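Local coordinates for monoamine oxidase regulatory protein, putative (Archaeoglobus fulgidus, PDB 1Q6W) that is of unconfirmed function but has the hot dog fold of the MaoC-like family, whose members include enoyl-thioester hydratases and dehydratases, at residues Pro28-Glu33 with Gly110-Ala115; Ala94-Lys99 with Leu150-Ile155; Ala117-Lys122 with Val132-Glu137. One frame throughout, in Å; residues are numbered along the deposited sequence.

Coming from the N terminus, the chain first lays down strand 23-30, whose end enters contact 1. It then runs through the helices, including helix 68-84, and into strand 92-103, which supplies 94-99 of contact 2. Contact 1 closes when 110-115 comes back beside 28-33. Strand 112-126 goes on to form contact 3, a hairpin with 129-139. Strand 145-156 then pairs back with 92-103 and closes contact 2, with contact 3 inside its span. Contacts 1 and 2 cross along the chain, and contacts 1 and 3 follow in series. Contacts 2 and 3 meet through backbone bonds between 129-139 and 145-156, which completes the antiparallel order 23-30, 112-126, 129-139, 145-156, 92-103.

Contact 1: residues Pro28-Glu33 with Gly110-Ala115; sequences PRTVTE and GDTIAA
V31 N lies almost on the line of the D111 carbonyl, 2.8 Å from D111 O, though its N-H is bent (141°). The hydroxyls T30 OG1 and T112 OG1 hydrogen-bond at 2.9 Å, and either could be the donor. T30 and T112 are a non-hydrogen-bonded antiparallel pair. In each, OG1 lies anti to the carbonyl carbon (chi1 -57° and -58°), which turns the two hydroxyls towards each other. The next pair, R29 and I113, is hydrogen-bonded. R29 N reaches I113 O at 3.3 Å in the carbonyl plane, and I113 N returns a bond to R29 O at 3.1 Å. The R29 side chain leaves the contact for a salt bridge with D35 and a hydrogen bond to L42 O of the second subunit. Packing is light. P28 CG lies 3.9 Å from A114 CB, and T30 CG2 rests 3.5 Å from G110 O. V31 CG1 sits against D111 O, while the I113 side chain touches V71 and M78 of helix 68-84. This is a short antiparallel ladder at an outermost strand of the chain's hot dog sheet, next to the central helix.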
ATOM      1  N   PRO A  28       8.023 -15.111   8.459  1.00 37.61           N
ATOM      2  CA  PRO A  28       7.714 -15.501   7.082  1.00 39.64           C
ATOM      3  C   PRO A  28       6.389 -16.237   6.866  1.00 42.02           C
ATOM      4  O   PRO A  28       5.936 -16.995   7.732  1.00 46.51           O
ATOM      5  CB  PRO A  28       8.900 -16.392   6.701  1.00 20.75           C
ATOM      6  CG  PRO A  28       9.962 -15.961   7.587  1.00 19.65           C
ATOM      7  CD  PRO A  28       9.264 -15.747   8.899  1.00 21.26           C
ATOM      8  N   ARG A  29       5.778 -16.007   5.707  1.00 30.74           N
ATOM      9  CA  ARG A  29       4.544 -16.693   5.337  1.00 30.35           C
ATOM     10  C   ARG A  29       4.446 -16.876   3.817  1.00 32.13           C
ATOM     11  O   ARG A  29       4.922 -16.041   3.038  1.00 33.21           O
ATOM     12  CB  ARG A  29       3.290 -15.973   5.874  1.00 27.52           C
ATOM     13  CG  ARG A  29       3.131 -14.517   5.506  1.00 25.86           C
ATOM     14  CD  ARG A  29       1.862 -13.940   6.156  1.00 24.15           C
ATOM     15  NE  ARG A  29       0.676 -14.120   5.325  1.00 24.35           N
ATOM     16  CZ  ARG A  29      -0.433 -13.391   5.435  1.00 20.14           C
ATOM     17  NH1 ARG A  29      -1.459 -13.609   4.629  1.00 16.38           N
ATOM     18  NH2 ARG A  29      -0.516 -12.448   6.352  1.00 17.06           N
ATOM     19  N   THR A  30       3.848 -17.989   3.409  1.00 16.25           N
ATOM     20  CA  THR A  30       3.696 -18.316   2.012  1.00 18.48           C
ATOM     21  C   THR A  30       2.514 -17.594   1.393  1.00 18.05           C
ATOM     22  O   THR A  30       1.386 -17.774   1.826  1.00 20.77           O
ATOM     23  CB  THR A  30       3.496 -19.837   1.827  1.00 29.10           C
ATOM     24  OG1 THR A  30       4.603 -20.543   2.404  1.00 30.62           O
ATOM     25  CG2 THR A  30       3.415 -20.201   0.367  1.00 22.42           C
ATOM     26  N   VAL A  31       2.771 -16.765   0.378  1.00 31.09           N
ATOM     27  CA  VAL A  31       1.686 -16.054  -0.273  1.00 36.29           C
ATOM     28  C   VAL A  31       0.863 -17.115  -1.003  1.00 28.83           C
ATOM     29  O   VAL A  31       1.393 -17.977  -1.677  1.00 27.45           O
ATOM     30  CB  VAL A  31       2.203 -14.997  -1.252  1.00 51.90           C
ATOM     31  CG1 VAL A  31       3.043 -15.650  -2.306  1.00 54.77           C
ATOM     32  CG2 VAL A  31       1.036 -14.283  -1.889  1.00 48.84           C
ATOM     33  N   THR A  32      -0.446 -17.033  -0.877  1.00 18.56           N
ATOM     34  CA  THR A  32      -1.322 -18.037  -1.454  1.00 21.31           C
ATOM     35  C   THR A  32      -2.433 -17.482  -2.346  1.00 17.82           C
ATOM     36  O   THR A  32      -2.665 -16.278  -2.409  1.00 17.84           O
ATOM     37  CB  THR A  32      -1.966 -18.846  -0.304  1.00 33.42           C
ATOM     38  OG1 THR A  32      -2.850 -19.809  -0.856  1.00 41.15           O
ATOM     39  CG2 THR A  32      -2.777 -17.939   0.618  1.00 28.35           C
ATOM     40  N   GLU A  33      -3.131 -18.375  -3.036  1.00 33.17           N
ATOM     41  CA  GLU A  33      -4.245 -18.005  -3.903  1.00 34.15           C
ATOM     42  C   GLU A  33      -5.288 -17.270  -3.059  1.00 31.85           C
ATOM     43  O   GLU A  33      -5.753 -16.191  -3.423  1.00 31.67           O
ATOM     44  CB  GLU A  33      -4.849 -19.255  -4.488  1.00 38.00           C
ATOM     45  CG  GLU A  33      -5.944 -19.011  -5.485  1.00 44.10           C
ATOM     46  CD  GLU A  33      -6.824 -20.236  -5.673  1.00 46.59           C
ATOM     47  OE1 GLU A  33      -7.670 -20.507  -4.763  1.00 49.69           O
ATOM     48  OE2 GLU A  33      -6.655 -20.922  -6.713  1.00 45.98           O
ATOM     49  N   GLY A 110       3.284 -19.636  -4.900  1.00 28.38           N
ATOM     50  CA  GLY A 110       3.808 -20.521  -3.859  1.00 29.48           C
ATOM     51  C   GLY A 110       5.015 -19.991  -3.104  1.00 29.33           C
ATOM     52  O   GLY A 110       5.630 -20.687  -2.301  1.00 28.62           O
ATOM     53  N   ASP A 111       5.365 -18.746  -3.379  1.00 34.81           N
ATOM     54  CA  ASP A 111       6.521 -18.131  -2.758  1.00 35.48           C
ATOM     55  C   ASP A 111       6.280 -17.810  -1.294  1.00 35.70           C
ATOM     56  O   ASP A 111       5.144 -17.546  -0.870  1.00 33.87           O
ATOM     57  CB  ASP A 111       6.908 -16.849  -3.509  1.00 50.66           C
ATOM     58  CG  ASP A 111       7.419 -17.118  -4.924  1.00 53.69           C
ATOM     59  OD1 ASP A 111       7.654 -16.144  -5.685  1.00 53.47           O
ATOM     60  OD2 ASP A 111       7.585 -18.305  -5.275  1.00 55.69           O
ATOM     61  N   THR A 112       7.366 -17.831  -0.526  1.00 42.66           N
ATOM     62  CA  THR A 112       7.317 -17.522   0.894  1.00 44.78           C
ATOM     63  C   THR A 112       8.101 -16.236   1.097  1.00 44.02           C
ATOM     64  O   THR A 112       9.316 -16.216   0.954  1.00 45.78           O
ATOM     65  CB  THR A 112       7.950 -18.648   1.725  1.00 45.77           C
ATOM     66  OG1 THR A 112       7.266 -19.872   1.458  1.00 45.42           O
ATOM     67  CG2 THR A 112       7.866 -18.336   3.209  1.00 43.03           C
ATOM     68  N   ILE A 113       7.403 -15.159   1.434  1.00 33.44           N
ATOM     69  CA  ILE A 113       8.069 -13.883   1.619  1.00 33.46           C
ATOM     70  C   ILE A 113       8.371 -13.547   3.073  1.00 32.01           C
ATOM     71  O   ILE A 113       7.644 -13.947   3.975  1.00 32.35           O
ATOM     72  CB  ILE A 113       7.239 -12.754   1.013  1.00 33.72           C
ATOM     73  CG1 ILE A 113       5.891 -12.664   1.723  1.00 31.54           C
ATOM     74  CG2 ILE A 113       7.041 -13.009  -0.475  1.00 36.78           C
ATOM     75  CD1 ILE A 113       5.041 -11.526   1.255  1.00 24.67           C
ATOM     76  N   ALA A 114       9.464 -12.824   3.288  1.00 40.16           N
ATOM     77  CA  ALA A 114       9.889 -12.416   4.621  1.00 39.25           C
ATOM     78  C   ALA A 114      10.300 -10.953   4.558  1.00 38.11           C
ATOM     79  O   ALA A 114      11.048 -10.541   3.668  1.00 37.95           O
ATOM     80  CB  ALA A 114      11.039 -13.246   5.066  1.00 22.95           C
ATOM     81  N   ALA A 115       9.812 -10.166   5.507  1.00 31.35           N
ATOM     82  CA  ALA A 115      10.110  -8.755   5.513  1.00 33.56           C
ATOM     83  C   ALA A 115      10.921  -8.343   6.719  1.00 35.70           C
ATOM     84  O   ALA A 115      10.841  -8.957   7.780  1.00 37.07           O
ATOM     85  CB  ALA A 115       8.818  -7.961   5.474  1.00 25.28           C
TER

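Contact 2: residues Ala94-Lys99 with Leu150-Ile155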
ATOM      1  N   ALA A  94       0.928   8.163  14.658  1.00 41.05           N
ATOM      2  CA  ALA A  94       0.370   8.026  13.317  1.00 40.75           C
ATOM      3  C   ALA A  94       1.342   7.513  12.268  1.00 39.12           C
ATOM      4  O   ALA A  94       2.561   7.556  12.444  1.00 35.67           O
ATOM      5  CB  ALA A  94      -0.202   9.359  12.851  1.00 39.59           C
ATOM      6  N   PHE A  95       0.758   7.013  11.181  1.00 41.46           N
ATOM      7  CA  PHE A  95       1.496   6.514  10.041  1.00 41.83           C
ATOM      8  C   PHE A  95       1.693   7.782   9.219  1.00 44.57           C
ATOM      9  O   PHE A  95       0.750   8.294   8.627  1.00 44.25           O
ATOM     10  CB  PHE A  95       0.645   5.502   9.280  1.00 36.86           C
ATOM     11  CG  PHE A  95       1.413   4.690   8.281  1.00 37.22           C
ATOM     12  CD1 PHE A  95       0.827   3.586   7.667  1.00 36.44           C
ATOM     13  CD2 PHE A  95       2.732   5.012   7.953  1.00 35.28           C
ATOM     14  CE1 PHE A  95       1.543   2.807   6.739  1.00 35.00           C
ATOM     15  CE2 PHE A  95       3.447   4.248   7.036  1.00 33.51           C
ATOM     16  CZ  PHE A  95       2.856   3.141   6.428  1.00 33.01           C
ATOM     17  N   PHE A  96       2.913   8.305   9.208  1.00 41.27           N
ATOM     18  CA  PHE A  96       3.198   9.535   8.491  1.00 43.33           C
ATOM     19  C   PHE A  96       3.092   9.405   6.967  1.00 42.12           C
ATOM     20  O   PHE A  96       2.295  10.105   6.326  1.00 40.34           O
ATOM     21  CB  PHE A  96       4.589  10.044   8.870  1.00 61.21           C
ATOM     22  CG  PHE A  96       4.679  11.527   8.924  1.00 68.86           C
ATOM     23  CD1 PHE A  96       4.024  12.234   9.929  1.00 71.63           C
ATOM     24  CD2 PHE A  96       5.372  12.230   7.947  1.00 71.59           C
ATOM     25  CE1 PHE A  96       4.050  13.626   9.964  1.00 75.66           C
ATOM     26  CE2 PHE A  96       5.408  13.626   7.967  1.00 76.78           C
ATOM     27  CZ  PHE A  96       4.744  14.328   8.979  1.00 77.41           C
ATOM     28  N   GLY A  97       3.897   8.525   6.382  1.00 32.75           N
ATOM     29  CA  GLY A  97       3.851   8.353   4.948  1.00 33.22           C
ATOM     30  C   GLY A  97       4.756   7.237   4.455  1.00 35.57           C
ATOM     31  O   GLY A  97       5.465   6.572   5.247  1.00 35.75           O
ATOM     32  N   ILE A  98       4.719   7.011   3.144  1.00 34.43           N
ATOM     33  CA  ILE A  98       5.541   5.994   2.517  1.00 33.94           C
ATOM     34  C   ILE A  98       6.211   6.744   1.389  1.00 36.03           C
ATOM     35  O   ILE A  98       5.576   7.059   0.390  1.00 35.54           O
ATOM     36  CB  ILE A  98       4.694   4.876   1.944  1.00 42.83           C
ATOM     37  CG1 ILE A  98       3.791   4.305   3.031  1.00 41.91           C
ATOM     38  CG2 ILE A  98       5.584   3.802   1.392  1.00 39.64           C
ATOM     39  CD1 ILE A  98       2.945   3.161   2.554  1.00 44.40           C
ATOM     40  N   LYS A  99       7.495   7.034   1.573  1.00 86.64           N
ATOM     41  CA  LYS A  99       8.276   7.804   0.613  1.00 89.88           C
ATOM     42  C   LYS A  99       8.723   7.065  -0.619  1.00 91.84           C
ATOM     43  O   LYS A  99       8.917   7.670  -1.658  1.00 90.46           O
ATOM     44  CB  LYS A  99       9.506   8.402   1.295  1.00 83.10           C
ATOM     45  CG  LYS A  99      10.207   9.462   0.483  1.00 87.31           C
ATOM     46  CD  LYS A  99      11.353  10.069   1.272  1.00 95.42           C
ATOM     47  CE  LYS A  99      12.080  11.143   0.467  1.00100.72           C
ATOM     48  NZ  LYS A  99      13.173  11.768   1.264  1.00105.22           N
ATOM     49  N   LEU A 150      10.418   2.733   1.772  1.00 27.18           N
ATOM     50  CA  LEU A 150      10.797   3.671   2.812  1.00 30.54           C
ATOM     51  C   LEU A 150       9.495   4.223   3.401  1.00 32.45           C
ATOM     52  O   LEU A 150       8.674   4.789   2.682  1.00 28.46           O
ATOM     53  CB  LEU A 150      11.619   4.794   2.188  1.00 47.54           C
ATOM     54  CG  LEU A 150      12.974   5.149   2.783  1.00 47.53           C
ATOM     55  CD1 LEU A 150      13.788   3.904   3.071  1.00 43.87           C
ATOM     56  CD2 LEU A 150      13.679   6.043   1.798  1.00 46.96           C
ATOM     57  N   TYR A 151       9.286   4.030   4.699  1.00 26.67           N
ATOM     58  CA  TYR A 151       8.073   4.539   5.331  1.00 30.76           C
ATOM     59  C   TYR A 151       8.427   5.201   6.649  1.00 28.66           C
ATOM     60  O   TYR A 151       9.494   4.935   7.218  1.00 30.35           O
ATOM     61  CB  TYR A 151       7.060   3.404   5.539  1.00 27.93           C
ATOM     62  CG  TYR A 151       7.441   2.354   6.569  1.00 30.79           C
ATOM     63  CD1 TYR A 151       6.986   2.453   7.886  1.00 29.63           C
ATOM     64  CD2 TYR A 151       8.230   1.250   6.221  1.00 31.34           C
ATOM     65  CE1 TYR A 151       7.301   1.486   8.829  1.00 33.49           C
ATOM     66  CE2 TYR A 151       8.547   0.272   7.163  1.00 36.55           C
ATOM     67  CZ  TYR A 151       8.079   0.394   8.468  1.00 36.68           C
ATOM     68  OH  TYR A 151       8.380  -0.565   9.408  1.00 40.72           O
ATOM     69  N   SER A 152       7.550   6.070   7.135  1.00 43.69           N
ATOM     70  CA  SER A 152       7.832   6.755   8.391  1.00 42.41           C
ATOM     71  C   SER A 152       6.634   6.878   9.315  1.00 41.45           C
ATOM     72  O   SER A 152       5.496   7.008   8.868  1.00 41.19           O
ATOM     73  CB  SER A 152       8.386   8.133   8.100  1.00 39.04           C
ATOM     74  OG  SER A 152       7.481   8.816   7.267  1.00 36.18           O
ATOM     75  N   ALA A 153       6.906   6.834  10.613  1.00 39.45           N
ATOM     76  CA  ALA A 153       5.855   6.945  11.620  1.00 39.97           C
ATOM     77  C   ALA A 153       6.144   8.105  12.566  1.00 40.23           C
ATOM     78  O   ALA A 153       7.294   8.451  12.813  1.00 40.57           O
ATOM     79  CB  ALA A 153       5.744   5.645  12.410  1.00 20.94           C
ATOM     80  N   LEU A 154       5.090   8.717  13.078  1.00 35.72           N
ATOM     81  CA  LEU A 154       5.245   9.821  14.009  1.00 35.46           C
ATOM     82  C   LEU A 154       5.122   9.229  15.422  1.00 36.16           C
ATOM     83  O   LEU A 154       4.067   8.719  15.809  1.00 35.48           O
ATOM     84  CB  LEU A 154       4.161  10.868  13.749  1.00 49.83           C
ATOM     85  CG  LEU A 154       4.290  12.216  14.444  1.00 50.60           C
ATOM     86  CD1 LEU A 154       3.395  13.227  13.777  1.00 48.46           C
ATOM     87  CD2 LEU A 154       3.916  12.056  15.893  1.00 52.00           C
ATOM     88  N   ILE A 155       6.206   9.265  16.189  1.00 57.88           N
ATOM     89  CA  ILE A 155       6.147   8.702  17.529  1.00 62.22           C
ATOM     90  C   ILE A 155       6.418   9.713  18.645  1.00 63.17           C
ATOM     91  O   ILE A 155       7.257  10.598  18.523  1.00 61.79           O
ATOM     92  CB  ILE A 155       7.104   7.492  17.671  1.00 63.45           C
ATOM     93  CG1 ILE A 155       8.535   7.968  17.761  1.00 61.63           C
ATOM     94  CG2 ILE A 155       6.983   6.575  16.452  1.00 56.38           C
ATOM     95  CD1 ILE A 155       9.512   6.828  17.911  1.00 68.64           C
TER
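This is an antiparallel strand pair, broken by a classic beta bulge, where strand 92-103 pairs with strand 145-156 at one margin of the chain's sheet. The bulge is at F96 and G97, which both face S152. S152 O receives weak hydrogen bonds from F96 N at 2.9 Å and G97 N at 3.3 Å. S152 N returns a bond to G97 O at 2.9 Å, closing the bulge. Beyond it, L154 N donates to A94 O at 2.9 Å with an N-H...O angle of 170°. The F95 ring turns its edge to the neighbouring strand: CD2 lies 3.5 Å from S152 O, in the plane of the ring, and CE2 lies 4.0 Å from Y151 CB. F95 CG is anti to the backbone N (chi1 -166°), an orientation that brings this edge to S152 O. The F95 and Y151 side chains cross at about a right angle, and the Y151 ring carries on to meet that of Y134. F96 sets out toward the partner strand, where its CE1 touches L154 CD1 at 3.9 Å and its CB lies 3.5 Å from S152 OG. The F95 ring also meets F103 of the second subunit, and I98 pairs with a strand of that subunit. The sheet thus continues across the dimer interface. S152 O serves two amides, each weakly, so the register shifts by one residue while the backbone stays linked.

Contact 3: residues Ala117-Lys122 with Val132-Glu137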
ATOM      1  N   ALA A 117      12.475  -4.578   8.683  1.00 30.11           N
ATOM      2  CA  ALA A 117      12.458  -3.130   8.715  1.00 31.07           C
ATOM      3  C   ALA A 117      13.670  -2.634   9.524  1.00 32.88           C
ATOM      4  O   ALA A 117      14.016  -3.212  10.561  1.00 32.95           O
ATOM      5  CB  ALA A 117      11.180  -2.652   9.330  1.00 48.78           C
ATOM      6  N   GLU A 118      14.311  -1.573   9.053  1.00 43.14           N
ATOM      7  CA  GLU A 118      15.467  -1.036   9.755  1.00 44.04           C
ATOM      8  C   GLU A 118      15.328   0.470   9.927  1.00 42.30           C
ATOM      9  O   GLU A 118      14.932   1.166   8.998  1.00 42.14           O
ATOM     10  CB  GLU A 118      16.741  -1.361   8.983  1.00 65.50           C
ATOM     11  CG  GLU A 118      17.995  -0.870   9.639  1.00 74.12           C
ATOM     12  CD  GLU A 118      19.223  -1.181   8.820  1.00 80.58           C
ATOM     13  OE1 GLU A 118      20.342  -0.834   9.271  1.00 84.96           O
ATOM     14  OE2 GLU A 118      19.067  -1.776   7.726  1.00 85.89           O
ATOM     15  N   VAL A 119      15.632   0.973  11.120  1.00 28.86           N
ATOM     16  CA  VAL A 119      15.538   2.404  11.351  1.00 27.35           C
ATOM     17  C   VAL A 119      16.686   3.077  10.624  1.00 28.58           C
ATOM     18  O   VAL A 119      17.859   2.761  10.868  1.00 30.87           O
ATOM     19  CB  VAL A 119      15.636   2.755  12.845  1.00 28.08           C
ATOM     20  CG1 VAL A 119      15.563   4.284  13.025  1.00 22.88           C
ATOM     21  CG2 VAL A 119      14.528   2.032  13.621  1.00 24.20           C
ATOM     22  N   VAL A 120      16.354   4.008   9.734  1.00 37.33           N
ATOM     23  CA  VAL A 120      17.376   4.696   8.967  1.00 37.42           C
ATOM     24  C   VAL A 120      17.417   6.200   9.176  1.00 42.49           C
ATOM     25  O   VAL A 120      18.373   6.852   8.785  1.00 43.42           O
ATOM     26  CB  VAL A 120      17.216   4.414   7.463  1.00 24.81           C
ATOM     27  CG1 VAL A 120      17.353   2.920   7.208  1.00 19.95           C
ATOM     28  CG2 VAL A 120      15.879   4.967   6.957  1.00 18.08           C
ATOM     29  N   GLU A 121      16.395   6.754   9.802  1.00 39.41           N
ATOM     30  CA  GLU A 121      16.363   8.193  10.014  1.00 43.89           C
ATOM     31  C   GLU A 121      15.451   8.636  11.156  1.00 45.60           C
ATOM     32  O   GLU A 121      14.455   7.979  11.489  1.00 44.78           O
ATOM     33  CB  GLU A 121      15.940   8.874   8.717  1.00 83.31           C
ATOM     34  CG  GLU A 121      15.813  10.379   8.798  1.00 91.70           C
ATOM     35  CD  GLU A 121      15.443  11.002   7.458  1.00 97.12           C
ATOM     36  OE1 GLU A 121      15.237  12.234   7.411  1.00101.03           O
ATOM     37  OE2 GLU A 121      15.360  10.260   6.451  1.00101.07           O
ATOM     38  N   LYS A 122      15.810   9.761  11.759  1.00 55.34           N
ATOM     39  CA  LYS A 122      15.043  10.339  12.854  1.00 59.71           C
ATOM     40  C   LYS A 122      15.088  11.835  12.689  1.00 63.52           C
ATOM     41  O   LYS A 122      16.139  12.413  12.449  1.00 66.22           O
ATOM     42  CB  LYS A 122      15.639   9.964  14.206  1.00 51.82           C
ATOM     43  CG  LYS A 122      15.667   8.476  14.479  1.00 46.46           C
ATOM     44  CD  LYS A 122      16.143   8.193  15.878  1.00 40.35           C
ATOM     45  CE  LYS A 122      15.265   8.892  16.900  1.00 39.17           C
ATOM     46  NZ  LYS A 122      15.706   8.595  18.287  1.00 37.46           N
ATOM     47  N   VAL A 132      10.196   8.921  12.729  1.00 39.75           N
ATOM     48  CA  VAL A 132      11.198   7.893  12.528  1.00 36.43           C
ATOM     49  C   VAL A 132      10.972   7.314  11.146  1.00 34.15           C
ATOM     50  O   VAL A 132       9.833   7.059  10.750  1.00 34.18           O
ATOM     51  CB  VAL A 132      11.060   6.780  13.591  1.00 27.53           C
ATOM     52  CG1 VAL A 132      12.088   5.671  13.346  1.00 27.66           C
ATOM     53  CG2 VAL A 132      11.230   7.389  14.984  1.00 28.76           C
ATOM     54  N   THR A 133      12.052   7.130  10.401  1.00 37.69           N
ATOM     55  CA  THR A 133      11.945   6.559   9.066  1.00 39.45           C
ATOM     56  C   THR A 133      12.548   5.156   9.017  1.00 38.34           C
ATOM     57  O   THR A 133      13.657   4.926   9.508  1.00 36.74           O
ATOM     58  CB  THR A 133      12.648   7.445   8.030  1.00 38.81           C
ATOM     59  OG1 THR A 133      11.963   8.699   7.959  1.00 38.31           O
ATOM     60  CG2 THR A 133      12.649   6.764   6.643  1.00 37.31           C
ATOM     61  N   TYR A 134      11.816   4.226   8.413  1.00 36.44           N
ATOM     62  CA  TYR A 134      12.268   2.846   8.327  1.00 37.08           C
ATOM     63  C   TYR A 134      12.510   2.420   6.903  1.00 38.53           C
ATOM     64  O   TYR A 134      11.847   2.889   5.981  1.00 38.81           O
ATOM     65  CB  TYR A 134      11.227   1.898   8.943  1.00 31.07           C
ATOM     66  CG  TYR A 134      10.877   2.193  10.380  1.00 32.48           C
ATOM     67  CD1 TYR A 134      10.033   3.257  10.716  1.00 32.85           C
ATOM     68  CD2 TYR A 134      11.385   1.400  11.419  1.00 32.41           C
ATOM     69  CE1 TYR A 134       9.705   3.519  12.057  1.00 34.35           C
ATOM     70  CE2 TYR A 134      11.069   1.651  12.745  1.00 31.54           C
ATOM     71  CZ  TYR A 134      10.231   2.707  13.063  1.00 33.72           C
ATOM     72  OH  TYR A 134       9.924   2.940  14.396  1.00 33.35           O
ATOM     73  N   LYS A 135      13.461   1.518   6.725  1.00 32.99           N
ATOM     74  CA  LYS A 135      13.747   0.982   5.410  1.00 36.11           C
ATOM     75  C   LYS A 135      13.143  -0.416   5.425  1.00 37.42           C
ATOM     76  O   LYS A 135      13.494  -1.239   6.267  1.00 35.76           O
ATOM     77  CB  LYS A 135      15.252   0.893   5.163  1.00 54.20           C
ATOM     78  CG  LYS A 135      15.605   0.483   3.751  1.00 59.90           C
ATOM     79  CD  LYS A 135      17.115   0.391   3.565  1.00 69.43           C
ATOM     80  CE  LYS A 135      17.497   0.230   2.090  1.00 76.94           C
ATOM     81  NZ  LYS A 135      16.917  -0.996   1.466  1.00 84.70           N
ATOM     82  N   LEU A 136      12.216  -0.678   4.513  1.00 30.70           N
ATOM     83  CA  LEU A 136      11.579  -1.975   4.444  1.00 29.05           C
ATOM     84  C   LEU A 136      12.187  -2.831   3.344  1.00 28.08           C
ATOM     85  O   LEU A 136      12.428  -2.358   2.227  1.00 27.92           O
ATOM     86  CB  LEU A 136      10.082  -1.806   4.188  1.00 42.50           C
ATOM     87  CG  LEU A 136       9.267  -3.091   4.063  1.00 44.11           C
ATOM     88  CD1 LEU A 136       9.340  -3.868   5.363  1.00 44.01           C
ATOM     89  CD2 LEU A 136       7.830  -2.755   3.752  1.00 44.65           C
ATOM     90  N   GLU A 137      12.432  -4.097   3.662  1.00 46.15           N
ATOM     91  CA  GLU A 137      12.986  -5.037   2.699  1.00 45.75           C
ATOM     92  C   GLU A 137      12.217  -6.338   2.754  1.00 44.11           C
ATOM     93  O   GLU A 137      12.003  -6.897   3.824  1.00 46.67           O
ATOM     94  CB  GLU A 137      14.457  -5.299   2.990  1.00 46.23           C
ATOM     95  CG  GLU A 137      15.388  -4.481   2.143  1.00 50.72           C
ATOM     96  CD  GLU A 137      16.840  -4.717   2.481  1.00 55.51           C
ATOM     97  OE1 GLU A 137      17.238  -5.892   2.666  1.00 58.68           O
ATOM     98  OE2 GLU A 137      17.589  -3.717   2.554  1.00 61.77           O
TER
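The beta hairpin of strands 112-126 and 129-139 holds this contact, and it too carries a classic bulge. V120 and E121 both face T133. T133 O accepts a hydrogen bond from V120 N at 2.9 Å, nearly straight (170°), and a weaker one from E121 N at 3.3 Å. T133 N donates back to E121 O at 2.8 Å, from above the carbonyl plane. Further along, K135 N bonds E118 O at 2.7 Å, in the carbonyl plane. V119 and Y134 lie side by side and point the same way, with V119 CG2 3.6 Å from Y134 CE2. V119 CG1, set anti to the backbone N (chi1 179°), meets V132 CG1 at 3.8 Å. Swapping V119 for alanine removes both methyls, which would probably leave Y134 CE2 and V132 CG1 each without its methyl partner. The opposite face is more polar. There E121 CB runs beside T133 CB. V120, at the bulge, crosses K135 obliquely, with V120 CG1 3.6 Å from K135 CB. K135 NZ turns along its own strand to a salt bridge with E137 OE2, using that oxygen's anti lone pair. The hairpin therefore has two unlike faces: V119, V132 and Y134 make a buried apolar layer, while the charged ends of E118 and K135 belong to the more exposed side.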